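Local coordinates for protein carbonic anhydrase (Coccomyxa sp. PA, PDB 3UCJ) that probably catalyses the reversible hydration of carbon dioxide to hydrogencarbonate, using one zinc ion per subunit, and is held here with the sulfonamide inhibitor acetazolamide, at residues L43-A48 against F66-V71. Sequence-based numbering, arbitrary orientation.
With ZN (zinc ion), chain C; AZM (5-acetamido-1,3,4-thiadiazole-2-sulfonamide), chain D.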
ATOM      1  N   LEU A  43     -12.158   6.093  18.734  1.00 27.60           N
ATOM      2  CA  LEU A  43     -11.967   5.649  17.287  1.00 27.13           C
ATOM      3  C   LEU A  43     -12.702   4.318  17.162  1.00 28.34           C
ATOM      4  O   LEU A  43     -12.514   3.473  18.008  1.00 28.57           O
ATOM      5  CB  LEU A  43     -10.505   5.427  17.097  1.00 26.79           C
ATOM      6  CG  LEU A  43     -10.120   4.631  15.755  1.00 28.98           C
ATOM      7  CD1 LEU A  43     -10.534   5.444  14.586  1.00 28.45           C
ATOM      8  CD2 LEU A  43      -8.631   4.431  15.727  1.00 25.21           C
ATOM      9  N   TYR A  44     -13.431   4.087  16.051  1.00 27.76           N
ATOM     10  CA  TYR A  44     -14.040   2.799  15.827  1.00 26.66           C
ATOM     11  C   TYR A  44     -13.396   2.346  14.476  1.00 26.62           C
ATOM     12  O   TYR A  44     -13.300   3.136  13.545  1.00 27.05           O
ATOM     13  CB  TYR A  44     -15.504   2.976  15.653  1.00 24.91           C
ATOM     14  CG  TYR A  44     -16.306   1.835  15.038  1.00 29.39           C
ATOM     15  CD1 TYR A  44     -17.023   0.946  15.834  1.00 27.67           C
ATOM     16  CD2 TYR A  44     -16.398   1.684  13.620  1.00 24.44           C
ATOM     17  CE1 TYR A  44     -17.818  -0.065  15.262  1.00 31.96           C
ATOM     18  CE2 TYR A  44     -17.166   0.716  13.075  1.00 27.08           C
ATOM     19  CZ  TYR A  44     -17.873  -0.170  13.877  1.00 27.81           C
ATOM     20  OH  TYR A  44     -18.605  -1.155  13.259  1.00 30.53           O
ATOM     21  N   ILE A  45     -12.985   1.091  14.471  1.00 26.97           N
ATOM     22  CA  ILE A  45     -12.468   0.398  13.235  1.00 26.40           C
ATOM     23  C   ILE A  45     -13.442  -0.773  13.065  1.00 26.96           C
ATOM     24  O   ILE A  45     -13.532  -1.656  14.000  1.00 28.92           O
ATOM     25  CB  ILE A  45     -11.132  -0.155  13.499  1.00 26.88           C
ATOM     26  CG1 ILE A  45     -10.105   0.984  13.805  1.00 24.52           C
ATOM     27  CG2 ILE A  45     -10.624  -0.986  12.215  1.00 26.78           C
ATOM     28  CD1 ILE A  45      -8.789   0.513  14.394  1.00 25.73           C
ATOM     29  N   GLY A  46     -14.169  -0.758  11.953  1.00 26.39           N
ATOM     30  CA  GLY A  46     -15.197  -1.770  11.732  1.00 26.83           C
ATOM     31  C   GLY A  46     -15.290  -2.096  10.270  1.00 27.77           C
ATOM     32  O   GLY A  46     -14.510  -1.582   9.463  1.00 25.79           O
ATOM     33  N   CYS A  47     -16.272  -2.925   9.940  1.00 26.70           N
ATOM     34  CA  CYS A  47     -16.443  -3.390   8.546  1.00 27.67           C
ATOM     35  C   CYS A  47     -17.242  -2.399   7.692  1.00 27.08           C
ATOM     36  O   CYS A  47     -18.164  -1.744   8.242  1.00 29.97           O
ATOM     37  CB  CYS A  47     -17.159  -4.797   8.557  1.00 29.21           C
ATOM     38  SG  CYS A  47     -17.036  -5.422   6.896  1.00 27.68           S
ATOM     39  N   ALA A  48     -16.959  -2.311   6.375  1.00 25.55           N
ATOM     40  CA  ALA A  48     -17.603  -1.463   5.469  1.00 25.04           C
ATOM     41  C   ALA A  48     -19.066  -1.940   5.168  1.00 27.20           C
ATOM     42  O   ALA A  48     -19.817  -1.229   4.607  1.00 25.79           O
ATOM     43  CB  ALA A  48     -16.783  -1.392   4.147  1.00 25.19           C
ATOM     44  N   PHE A  66     -14.810   8.814  15.727  1.00 26.48           N
ATOM     45  CA  PHE A  66     -14.012   8.876  14.526  1.00 27.67           C
ATOM     46  C   PHE A  66     -14.011   7.462  13.947  1.00 27.17           C
ATOM     47  O   PHE A  66     -13.873   6.532  14.670  1.00 27.18           O
ATOM     48  CB  PHE A  66     -12.612   9.275  14.915  1.00 25.56           C
ATOM     49  CG  PHE A  66     -11.783   9.856  13.815  1.00 27.12           C
ATOM     50  CD1 PHE A  66     -11.659  11.208  13.667  1.00 26.75           C
ATOM     51  CD2 PHE A  66     -11.058   9.054  12.998  1.00 28.61           C
ATOM     52  CE1 PHE A  66     -10.867  11.734  12.729  1.00 26.77           C
ATOM     53  CE2 PHE A  66     -10.274   9.579  12.047  1.00 27.50           C
ATOM     54  CZ  PHE A  66     -10.167  10.921  11.904  1.00 27.79           C
ATOM     55  N   VAL A  67     -14.141   7.331  12.637  1.00 27.33           N
ATOM     56  CA  VAL A  67     -14.388   6.043  12.024  1.00 27.81           C
ATOM     57  C   VAL A  67     -13.490   5.636  10.845  1.00 26.13           C
ATOM     58  O   VAL A  67     -13.334   6.367   9.932  1.00 26.05           O
ATOM     59  CB  VAL A  67     -15.835   5.958  11.570  1.00 26.85           C
ATOM     60  CG1 VAL A  67     -16.067   4.720  10.803  1.00 29.27           C
ATOM     61  CG2 VAL A  67     -16.766   6.044  12.753  1.00 28.18           C
ATOM     62  N   GLN A  68     -12.913   4.453  10.941  1.00 24.81           N
ATOM     63  CA  GLN A  68     -12.334   3.739   9.824  1.00 22.61           C
ATOM     64  C   GLN A  68     -13.211   2.530   9.503  1.00 22.77           C
ATOM     65  O   GLN A  68     -13.517   1.781  10.370  1.00 21.66           O
ATOM     66  CB  GLN A  68     -10.920   3.292  10.144  1.00 23.96           C
ATOM     67  CG  GLN A  68     -10.444   2.050   9.450  1.00 26.32           C
ATOM     68  CD  GLN A  68      -9.928   2.266   8.045  1.00 25.48           C
ATOM     69  OE1 GLN A  68      -9.574   1.339   7.387  1.00 25.56           O
ATOM     70  NE2 GLN A  68      -9.861   3.477   7.625  1.00 24.46           N
ATOM     71  N   ARG A  69     -13.592   2.356   8.247  1.00 24.60           N
ATOM     72  CA  ARG A  69     -14.385   1.156   7.936  1.00 24.43           C
ATOM     73  C   ARG A  69     -13.805   0.621   6.627  1.00 24.21           C
ATOM     74  O   ARG A  69     -13.557   1.382   5.717  1.00 24.69           O
ATOM     75  CB  ARG A  69     -15.867   1.537   7.708  1.00 24.78           C
ATOM     76  CG  ARG A  69     -16.600   1.650   9.091  1.00 26.61           C
ATOM     77  CD  ARG A  69     -18.014   2.158   8.799  1.00 23.76           C
ATOM     78  NE  ARG A  69     -18.865   1.157   8.093  1.00 27.51           N
ATOM     79  CZ  ARG A  69     -20.158   1.319   7.871  1.00 29.97           C
ATOM     80  NH1 ARG A  69     -20.814   2.447   8.243  1.00 25.58           N
ATOM     81  NH2 ARG A  69     -20.790   0.394   7.219  1.00 28.34           N
ATOM     82  N   ASN A  70     -13.473  -0.665   6.661  1.00 22.77           N
ATOM     83  CA  ASN A  70     -12.924  -1.311   5.430  1.00 23.97           C
ATOM     84  C   ASN A  70     -13.478  -2.730   5.364  1.00 25.77           C
ATOM     85  O   ASN A  70     -14.115  -3.206   6.316  1.00 25.47           O
ATOM     86  CB  ASN A  70     -11.355  -1.292   5.497  1.00 24.27           C
ATOM     87  CG  ASN A  70     -10.798  -2.144   6.658  1.00 27.57           C
ATOM     88  OD1 ASN A  70     -11.021  -3.365   6.768  1.00 24.86           O
ATOM     89  ND2 ASN A  70      -9.996  -1.507   7.511  1.00 24.80           N
ATOM     90  N   VAL A  71     -13.253  -3.397   4.240  1.00 25.02           N
ATOM     91  CA  VAL A  71     -13.766  -4.788   4.125  1.00 24.61           C
ATOM     92  C   VAL A  71     -13.113  -5.753   5.089  1.00 26.16           C
ATOM     93  O   VAL A  71     -11.882  -6.023   5.061  1.00 24.98           O
ATOM     94  CB  VAL A  71     -13.581  -5.261   2.601  1.00 23.01           C
ATOM     95  CG1 VAL A  71     -13.700  -6.828   2.539  1.00 24.49           C
ATOM     96  CG2 VAL A  71     -14.498  -4.459   1.661  1.00 24.66           C
TER
HETATM   97 ZN    ZN C 228     -18.109  -7.525   6.956  1.00 30.46          ZN
HETATM   98  C1  AZM D 229     -18.458  -8.537   2.627  1.00 34.26           C
HETATM   99  C2  AZM D 229     -17.600 -10.001   0.907  1.00 40.41           C
HETATM  100  C3  AZM D 229     -15.680 -10.653  -0.349  1.00 46.02           C
HETATM  101  C4  AZM D 229     -15.163 -11.297  -1.622  1.00 41.14           C
HETATM  102  N1  AZM D 229     -18.995  -7.871   5.266  1.00 26.64           N
HETATM  103  N2  AZM D 229     -18.877 -10.316   1.311  1.00 36.01           N
HETATM  104  N3  AZM D 229     -19.427  -9.415   2.365  1.00 36.51           N
HETATM  105  N4  AZM D 229     -16.944 -10.889   0.008  1.00 34.41           N
HETATM  106  O1  AZM D 229     -19.582  -6.310   3.400  1.00 30.25           O
HETATM  107  O2  AZM D 229     -17.305  -6.846   3.976  1.00 34.41           O
HETATM  108  O3  AZM D 229     -14.971  -9.897   0.368  1.00 40.38           O
HETATM  109  S1  AZM D 229     -18.729  -7.291   3.819  1.00 33.37           S
HETATM  110  S2  AZM D 229     -16.958  -8.624   1.674  1.00 35.65           S
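Strands 42-47 and 65-70, joined through helix 54-57 as a beta-alpha-beta unit, run parallel, 65-70 being the outermost strand of the sheet within this chain, and end at the zinc site. Y44 N donates to F66 O, Q68 N to Y44 O, G46 N to Q68 O and N70 N to G46 O, the usual parallel ladder. Beyond it A48 N reaches N70 O (3.0 Å) from above the carbonyl plane, off the lone pairs, as the chain leaves the strand. On the face covered by helix 80-92, L43 CD1 meets F66 CD2 at 4.0 Å, and I45 CG2 lies against Q68 CG. Q68 OE1 takes an in-plane bond from N70 ND2 (2.9 Å, 174°); N81 of the second subunit also donates to this oxygen. On the other face the Y44 ring lies beside V67 and receives R69 CG at its edge, the guanidinium standing nearly perpendicular to the ring. R69 turns at chi3 (69°), bringing NE to C47 O (3.0 Å) and NH2, more weakly, to A48 O (3.2 Å). A leucine in place of R69 would probably leave both carbonyls without these donors and give the turn after C47 more freedom. C47 binds zinc through SG (2.4 Å), alongside H103 and C106; acetazolamide N1 is the fourth ligand at 1.9 Å. V71 CG1 packs against the inhibitor's ring sulfur S2 (3.8 Å). Parallel strands delivering a zinc cysteine at their C-terminal end are characteristic of the beta-class carbonic anhydrase active site.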